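PDB 7ORX: probable benzoylformate decarboxylase from Rhodococcus jostii, which belongs to the thiamine diphosphate-dependent enzyme family and binds thiamine diphosphate together with a metal ion, modelled here as sodium. Local coordinates for residues 133-138 against 163-168; 376-381 against 406-411; 429-434 against 456-461. All coordinates share one frame; numbering follows the deposited sequence.

Interaction 1: residues 133-138 against 163-168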
# COMPACT_ATOMS: atom_id res chain seq x y z
N THR C 133 15.70 5.69 6.27
CA THR C 133 16.53 4.55 5.81
C THR C 133 17.79 4.37 6.68
O THR C 133 18.44 3.31 6.56
CB THR C 133 16.87 4.74 4.33
OG1 THR C 133 17.52 6.01 4.22
CG2 THR C 133 15.61 4.65 3.50
N CYS C 134 18.12 5.35 7.53
CA CYS C 134 19.25 5.27 8.49
C CYS C 134 19.07 6.29 9.61
O CYS C 134 18.36 7.24 9.44
CB CYS C 134 20.57 5.54 7.77
SG CYS C 134 20.49 7.06 6.77
N ALA C 135 19.80 6.11 10.71
CA ALA C 135 19.83 7.03 11.85
C ALA C 135 20.14 8.46 11.38
O ALA C 135 19.50 9.38 11.84
CB ALA C 135 20.84 6.52 12.85
N GLU C 136 21.08 8.63 10.47
CA GLU C 136 21.57 9.96 10.04
C GLU C 136 20.39 10.81 9.55
O GLU C 136 20.37 12.05 9.78
CB GLU C 136 22.60 9.74 8.94
CG GLU C 136 23.87 9.09 9.49
CD GLU C 136 24.54 8.09 8.56
OE1 GLU C 136 25.59 8.45 7.96
OE2 GLU C 136 24.01 6.94 8.44
N ASP C 137 19.46 10.15 8.86
CA ASP C 137 18.36 10.88 8.19
C ASP C 137 17.19 11.13 9.16
O ASP C 137 16.13 11.59 8.71
CB ASP C 137 17.92 10.10 6.95
CG ASP C 137 17.15 10.94 5.94
OD1 ASP C 137 17.66 12.08 5.62
OD2 ASP C 137 16.05 10.47 5.47
N VAL C 138 17.32 10.82 10.45
CA VAL C 138 16.16 10.95 11.35
C VAL C 138 15.85 12.42 11.55
O VAL C 138 14.71 12.82 11.36
CB VAL C 138 16.36 10.14 12.63
CG1 VAL C 138 15.35 10.51 13.70
CG2 VAL C 138 16.25 8.65 12.33
N TYR C 163 14.91 2.47 17.81
CA TYR C 163 15.24 3.17 19.07
C TYR C 163 16.76 3.40 19.12
O TYR C 163 17.20 4.40 19.69
CB TYR C 163 14.59 2.45 20.25
CG TYR C 163 15.23 1.20 20.79
CD1 TYR C 163 16.47 1.21 21.40
CD2 TYR C 163 14.50 0.02 20.83
CE1 TYR C 163 16.99 0.05 21.97
CE2 TYR C 163 15.00 -1.13 21.40
CZ TYR C 163 16.25 -1.13 21.97
OH TYR C 163 16.67 -2.32 22.48
N ASP C 164 17.53 2.54 18.47
CA ASP C 164 19.01 2.64 18.45
C ASP C 164 19.45 3.85 17.61
O ASP C 164 20.64 4.21 17.68
CB ASP C 164 19.65 1.31 18.02
CG ASP C 164 19.31 0.80 16.62
OD1 ASP C 164 18.09 0.85 16.25
OD2 ASP C 164 20.27 0.31 15.89
N ASP C 165 18.55 4.48 16.86
CA ASP C 165 18.94 5.62 15.98
C ASP C 165 19.23 6.86 16.82
O ASP C 165 20.05 7.67 16.38
CB ASP C 165 17.85 5.96 14.96
CG ASP C 165 17.76 4.99 13.80
OD1 ASP C 165 18.64 4.06 13.71
OD2 ASP C 165 16.81 5.17 12.95
N TRP C 166 18.60 6.99 17.99
CA TRP C 166 18.65 8.24 18.79
C TRP C 166 20.08 8.50 19.28
O TRP C 166 20.47 9.64 19.41
CB TRP C 166 17.65 8.14 19.93
CG TRP C 166 16.24 8.09 19.44
CD1 TRP C 166 15.34 7.07 19.59
CD2 TRP C 166 15.57 9.12 18.71
NE1 TRP C 166 14.15 7.40 19.00
CE2 TRP C 166 14.25 8.65 18.46
CE3 TRP C 166 15.94 10.39 18.29
CZ2 TRP C 166 13.32 9.40 17.75
CZ3 TRP C 166 15.00 11.15 17.62
CH2 TRP C 166 13.71 10.66 17.35
N ALA C 167 20.82 7.43 19.53
CA ALA C 167 22.17 7.42 20.12
C ALA C 167 23.21 7.60 19.01
O ALA C 167 24.37 7.93 19.33
CB ALA C 167 22.39 6.12 20.86
N ALA C 168 22.85 7.42 17.74
CA ALA C 168 23.82 7.53 16.62
C ALA C 168 24.32 8.97 16.48
O ALA C 168 23.59 9.90 16.88
CB ALA C 168 23.19 7.05 15.33
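The carboxylate of Asp165 and the indole of Trp166 are the flat groups that meet segment 133-138. Ala135 lies over one face of the carboxylate. Its CA stands 3.5 Å from Asp165 CG, almost straight above it, and its CB is 3.4 Å from Asp165 OD1. Val138 comes obliquely from the same side, with CG2 3.6 Å from Asp165 OD2. The two branches of Val138 divide the work. CG1, anti to the backbone N (chi1 167°), is turned to the indole and lies 4.0 Å from Trp166 CZ3, oblique to the ring. CG2 is left for the aspartate. The indole also meets the ring of Phe34, with the planes at about 40°, and its remaining neighbours include residues of helix 7-17.

Beside the carboxylate, two methyl groups touch: Ala135 CB is 3.5 Å from Ala168 CB. Ala168 is brought there by a type I turn that runs from Asp165, closed by a bond from Ala168 N to Asp165 O. On the other segment, Val138 N bonds to Ala135 O just where helix 138-149 begins, and Ala135 and Val138 both point toward segment 163-168.

The contact thus joins the loops that follow strands 128-130 and 157-162, neighbours in a parallel sheet. No hydrogen bond crosses between the two segments. Asp165 OD2 instead forms a salt bridge with Arg104 of the same chain. The buried carboxylate is therefore packed against carbon on the alanine face, while its charge is probably balanced by the arginine.

Interaction 2: residues 376-381 against 406-411. With TPP (thiamine diphosphate), chain I.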
# COMPACT_ATOMS: atom_id res chain seq x y z
N VAL C 376 -16.62 21.27 23.34
CA VAL C 376 -16.26 20.05 22.58
C VAL C 376 -17.44 19.08 22.66
O VAL C 376 -17.67 18.48 23.71
CB VAL C 376 -14.96 19.42 23.10
CG1 VAL C 376 -14.63 18.11 22.42
CG2 VAL C 376 -13.78 20.38 22.97
N ASN C 377 -18.16 18.95 21.55
CA ASN C 377 -19.43 18.20 21.37
C ASN C 377 -19.16 16.82 20.80
O ASN C 377 -18.51 16.73 19.79
CB ASN C 377 -20.32 18.95 20.39
CG ASN C 377 -21.74 18.46 20.42
OD1 ASN C 377 -21.97 17.26 20.41
ND2 ASN C 377 -22.69 19.37 20.52
N GLU C 378 -19.67 15.76 21.40
CA GLU C 378 -19.68 14.41 20.80
C GLU C 378 -20.97 13.74 21.26
O GLU C 378 -20.91 12.77 22.00
CB GLU C 378 -18.41 13.66 21.18
CG GLU C 378 -18.21 12.38 20.37
CD GLU C 378 -16.88 11.67 20.64
OE1 GLU C 378 -15.98 11.73 19.72
OE2 GLU C 378 -16.70 11.12 21.78
N SER C 379 -22.08 14.36 20.90
CA SER C 379 -23.46 13.99 21.33
C SER C 379 -24.28 13.93 20.05
O SER C 379 -24.70 15.02 19.56
CB SER C 379 -24.04 14.97 22.32
OG SER C 379 -25.35 14.58 22.72
N THR C 380 -24.42 12.74 19.49
CA THR C 380 -24.72 12.57 18.06
C THR C 380 -26.18 12.91 17.79
O THR C 380 -26.43 13.57 16.76
CB THR C 380 -24.15 11.22 17.59
OG1 THR C 380 -24.42 10.26 18.59
CG2 THR C 380 -22.64 11.26 17.42
N SER C 381 -27.11 12.63 18.72
CA SER C 381 -28.58 12.78 18.48
C SER C 381 -29.12 14.16 18.87
O SER C 381 -30.28 14.39 18.58
CB SER C 381 -29.37 11.69 19.18
OG SER C 381 -29.49 11.97 20.56
N LEU C 406 -15.93 8.23 16.95
CA LEU C 406 -16.23 8.49 18.39
C LEU C 406 -14.98 8.18 19.20
O LEU C 406 -14.13 7.41 18.72
CB LEU C 406 -17.45 7.71 18.87
CG LEU C 406 -18.78 8.12 18.23
CD1 LEU C 406 -19.93 7.44 18.96
CD2 LEU C 406 -18.95 9.64 18.20
N GLY C 407 -14.85 8.83 20.34
CA GLY C 407 -13.64 8.79 21.19
C GLY C 407 -12.77 10.00 20.95
O GLY C 407 -11.63 9.99 21.44
N PHE C 408 -13.29 10.99 20.24
CA PHE C 408 -12.67 12.31 20.08
C PHE C 408 -13.03 13.21 21.26
O PHE C 408 -12.14 13.83 21.80
CB PHE C 408 -13.11 12.93 18.76
CG PHE C 408 -12.80 14.39 18.60
CD1 PHE C 408 -11.59 14.79 18.07
CD2 PHE C 408 -13.73 15.36 18.93
CE1 PHE C 408 -11.31 16.13 17.89
CE2 PHE C 408 -13.46 16.70 18.73
CZ PHE C 408 -12.23 17.08 18.24
N GLY C 409 -14.29 13.29 21.66
CA GLY C 409 -14.80 14.36 22.54
C GLY C 409 -14.13 14.42 23.91
O GLY C 409 -13.50 15.45 24.23
N LEU C 410 -14.24 13.37 24.70
CA LEU C 410 -13.68 13.44 26.08
C LEU C 410 -12.22 13.85 26.01
O LEU C 410 -11.83 14.83 26.64
CB LEU C 410 -13.87 12.10 26.80
CG LEU C 410 -14.30 12.31 28.24
CD1 LEU C 410 -14.91 11.05 28.85
CD2 LEU C 410 -13.13 12.82 29.04
N PRO C 411 -11.36 13.11 25.27
CA PRO C 411 -9.95 13.45 25.18
C PRO C 411 -9.73 14.83 24.54
O PRO C 411 -8.91 15.55 25.04
CB PRO C 411 -9.38 12.35 24.30
CG PRO C 411 -10.30 11.20 24.54
CD PRO C 411 -11.66 11.88 24.53
N1' TPP I . -17.93 3.54 16.49
C2' TPP I . -17.19 4.65 16.31
CM2 TPP I . -15.74 4.59 16.68
N3' TPP I . -17.65 5.79 15.81
C4' TPP I . -18.94 5.84 15.45
N4' TPP I . -19.37 7.01 14.94
C5' TPP I . -19.81 4.74 15.62
C6' TPP I . -19.22 3.60 16.13
C7' TPP I . -21.28 4.77 15.25
N3 TPP I . -22.10 5.66 16.11
C2 TPP I . -22.60 6.81 15.67
S1 TPP I . -23.57 7.62 16.83
C5 TPP I . -23.27 6.32 17.95
C4 TPP I . -22.41 5.39 17.45
CM4 TPP I . -21.87 4.21 18.19
C6 TPP I . -23.98 6.26 19.27
C7 TPP I . -23.31 7.07 20.34
O7 TPP I . -24.30 7.98 20.86
PA TPP I . -24.12 8.70 22.27
O1A TPP I . -22.77 9.21 22.63
O2A TPP I . -24.72 7.73 23.24
O3A TPP I . -25.09 9.93 21.96
PB TPP I . -26.67 9.93 21.54
O1B TPP I . -27.12 11.37 21.40
O2B TPP I . -26.79 9.14 20.25
O3B TPP I . -27.34 9.23 22.70
O HOH W 1 -15.15 10.79 23.65
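Glu378 points from the end of strand 374-378 straight at the backbone of residues 407-409. Its CG is anti to the backbone N (chi1 -168°) and the chain stays extended beyond it, so the carboxylate reaches the backbone N-H groups of Gly407, Phe408 and Gly409. OE1 takes a bond of 2.8 Å from Phe408 N, through the lone pair on the side of the other oxygen, and a weak one from Gly409 N. OE2 takes a weak bond from Gly407 N. Water 1 also donates to OE2 and accepts from Leu410 N, so the carboxylate is held along both oxygens.

Leu406 crosses the aliphatic part of the glutamate at a slant, with CD2 3.6 Å from Glu378 CG. Its other methyl turns to the cofactor: CD1 is 3.6 Å from C4 of the thiazolium. Leu406 CG lies 3.5 Å from N4' of the pyrimidine. On the far side of Glu378, Val376 CG1 meets Phe408 CE2 at 4.1 Å, oblique to the ring. Gly409 leaves room for the glutamate, whose CB lies 3.9 Å from Gly409 CA.

Beyond the strand, Ser381 OG and N bond to O1B of the diphosphate. Leu406 N bonds to N3' of the pyrimidine at 3.2 Å. A bulky hydrophobic residue beside both rings is typical of the thiamine diphosphate enzyme fold, where it supports the V conformation of the cofactor.

Interaction 3: residues 429-434 against 456-461. With NA (sodium ion), chain J; TPP (thiamine diphosphate), chain I.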
# COMPACT_ATOMS: atom_id res chain seq x y z
N ILE C 429 -20.73 15.22 25.97
CA ILE C 429 -20.42 13.86 25.45
C ILE C 429 -21.67 13.04 25.69
O ILE C 429 -22.21 13.14 26.77
CB ILE C 429 -19.22 13.28 26.22
CG1 ILE C 429 -18.08 14.30 26.38
CG2 ILE C 429 -18.74 11.98 25.61
CD1 ILE C 429 -17.68 15.00 25.12
N GLY C 430 -22.09 12.22 24.74
CA GLY C 430 -23.12 11.21 25.02
C GLY C 430 -22.58 10.08 25.88
O GLY C 430 -21.37 9.90 25.93
N ASP C 431 -23.47 9.29 26.48
CA ASP C 431 -23.11 8.08 27.27
C ASP C 431 -22.44 7.02 26.38
O ASP C 431 -21.60 6.25 26.88
CB ASP C 431 -24.32 7.54 28.04
CG ASP C 431 -25.52 7.03 27.23
OD1 ASP C 431 -25.83 7.62 26.11
OD2 ASP C 431 -26.13 6.05 27.73
N GLY C 432 -22.81 6.94 25.11
CA GLY C 432 -22.14 6.05 24.15
C GLY C 432 -20.71 6.51 23.88
O GLY C 432 -19.81 5.72 24.13
N SER C 433 -20.56 7.73 23.38
CA SER C 433 -19.27 8.37 22.99
C SER C 433 -18.25 8.34 24.13
O SER C 433 -17.06 8.20 23.84
CB SER C 433 -19.48 9.78 22.59
OG SER C 433 -20.40 9.82 21.50
N ALA C 434 -18.71 8.52 25.37
CA ALA C 434 -17.77 8.72 26.48
C ALA C 434 -16.91 7.47 26.65
O ALA C 434 -15.79 7.62 27.07
CB ALA C 434 -18.52 9.02 27.73
N LEU C 456 -24.27 13.41 28.61
CA LEU C 456 -25.71 13.35 28.35
C LEU C 456 -26.04 11.88 28.27
O LEU C 456 -25.70 11.28 27.25
CB LEU C 456 -26.06 14.03 27.04
CG LEU C 456 -26.04 15.55 27.09
CD1 LEU C 456 -24.64 16.06 27.09
CD2 LEU C 456 -26.72 16.15 25.88
N ASN C 457 -26.61 11.33 29.34
CA ASN C 457 -26.87 9.88 29.49
C ASN C 457 -28.34 9.59 29.19
O ASN C 457 -29.17 9.78 30.11
CB ASN C 457 -26.53 9.39 30.90
CG ASN C 457 -26.78 7.91 31.06
OD1 ASN C 457 -27.42 7.28 30.22
ND2 ASN C 457 -26.25 7.33 32.13
N ASN C 458 -28.66 9.09 27.99
CA ASN C 458 -30.03 8.67 27.63
C ASN C 458 -30.12 7.14 27.56
O ASN C 458 -31.15 6.63 27.10
CB ASN C 458 -30.56 9.45 26.42
CG ASN C 458 -29.78 9.35 25.15
OD1 ASN C 458 -28.88 8.54 25.03
ND2 ASN C 458 -30.13 10.21 24.20
N GLY C 459 -29.14 6.41 28.10
CA GLY C 459 -29.16 4.94 28.24
C GLY C 459 -29.02 4.19 26.92
O GLY C 459 -29.13 2.96 26.95
N THR C 460 -28.74 4.90 25.82
CA THR C 460 -28.87 4.39 24.43
C THR C 460 -27.85 5.06 23.49
O THR C 460 -27.28 6.16 23.81
CB THR C 460 -30.32 4.59 23.97
OG1 THR C 460 -30.60 3.76 22.84
CG2 THR C 460 -30.64 6.02 23.62
N TYR C 461 -27.62 4.42 22.34
CA TYR C 461 -27.04 5.02 21.11
C TYR C 461 -28.17 5.70 20.35
O TYR C 461 -28.77 5.09 19.46
CB TYR C 461 -26.33 3.94 20.28
CG TYR C 461 -25.09 3.33 20.87
CD1 TYR C 461 -24.20 4.06 21.65
CD2 TYR C 461 -24.75 2.02 20.59
CE1 TYR C 461 -23.04 3.49 22.14
CE2 TYR C 461 -23.59 1.44 21.07
CZ TYR C 461 -22.72 2.18 21.85
OH TYR C 461 -21.55 1.64 22.32
NA NA J . -26.94 8.08 24.33
N1' TPP I . -17.93 3.54 16.49
C2' TPP I . -17.19 4.65 16.31
CM2 TPP I . -15.74 4.59 16.68
N3' TPP I . -17.65 5.79 15.81
C4' TPP I . -18.94 5.84 15.45
N4' TPP I . -19.37 7.01 14.94
C5' TPP I . -19.81 4.74 15.62
C6' TPP I . -19.22 3.60 16.13
C7' TPP I . -21.28 4.77 15.25
N3 TPP I . -22.10 5.66 16.11
C2 TPP I . -22.60 6.81 15.67
S1 TPP I . -23.57 7.62 16.83
C5 TPP I . -23.27 6.32 17.95
C4 TPP I . -22.41 5.39 17.45
CM4 TPP I . -21.87 4.21 18.19
C6 TPP I . -23.98 6.26 19.27
C7 TPP I . -23.31 7.07 20.34
O7 TPP I . -24.30 7.98 20.86
PA TPP I . -24.12 8.70 22.27
O1A TPP I . -22.77 9.21 22.63
O2A TPP I . -24.72 7.73 23.24
O3A TPP I . -25.09 9.93 21.96
PB TPP I . -26.67 9.93 21.54
O1B TPP I . -27.12 11.37 21.40
O2B TPP I . -26.79 9.14 20.25
O3B TPP I . -27.34 9.23 22.70
O HOH W 2 -19.90 3.04 23.53
O HOH W 3 -26.63 10.28 25.14
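Asp431 and Thr460 meet at the sodium ion, which is modelled with six ligands. Asp431 OD1 binds it at 2.1 Å and the carbonyl Thr460 O at 2.0 Å. Asn458 is also part of the metal site, the diphosphate gives O2A and O3B, and water 3 completes the shell. The metal thus ties both loops to the cofactor. The phosphate is also gripped directly: Gly432 N donates to O2A, and Ser433 N donates to O1A at 2.8 Å.

Around this shell stand the groups that place it. The carboxylate of Asp431 is turned to the metal with CG between the backbone N and the carbonyl carbon (chi1 63°). Asn457 folds its own loop as an Asx turn: OD1 accepts from Gly459 N, nearly along its C=O axis. Asn457 ND2 is held by Glu523. Water 3 donates to Leu456 O. Tyr461 lays one face under the thiazolium methyl CM4, 4.0 Å from the ring plane. Gly432 CA meets the edge of this ring, 3.4 Å from Tyr461 CE1. Tyr461 OH bonds to Asn26 of the third subunit.

The Gly-Asp-Gly start and the consecutive Asn457 and Asn458 form the GDG...NN signature of thiamine diphosphate enzymes. Both loops leave adjacent parallel strands, 425-430 and 452-457, paired by the bond from Leu456 N to Ile429 O. Helix 440-447 connects these strands as a beta-alpha-beta unit, and Phe486 of helix 486-493 packs on Asp431 and Asn457.

How the interactions relate
Interactions 2 and 3 are two sides of one thiamine diphosphate site. Their centres are about 10 Å apart, and strands 374-378 and 425-430 are neighbours in the same parallel sheet. Glu378 O joins them, probably by hydrogen bonds, lying 3.0 Å from Gly430 N and 3.0 Å from Ser433 OG. Interaction 2 supplies Leu406 beside the cofactor rings and Ser381 at the terminal phosphate. Interaction 3 holds the diphosphate through the sodium ion. Interaction 1 belongs to a different parallel sheet, with its centre about 38 Å from that of interaction 2 and 45 Å from that of interaction 3. It does not touch either one.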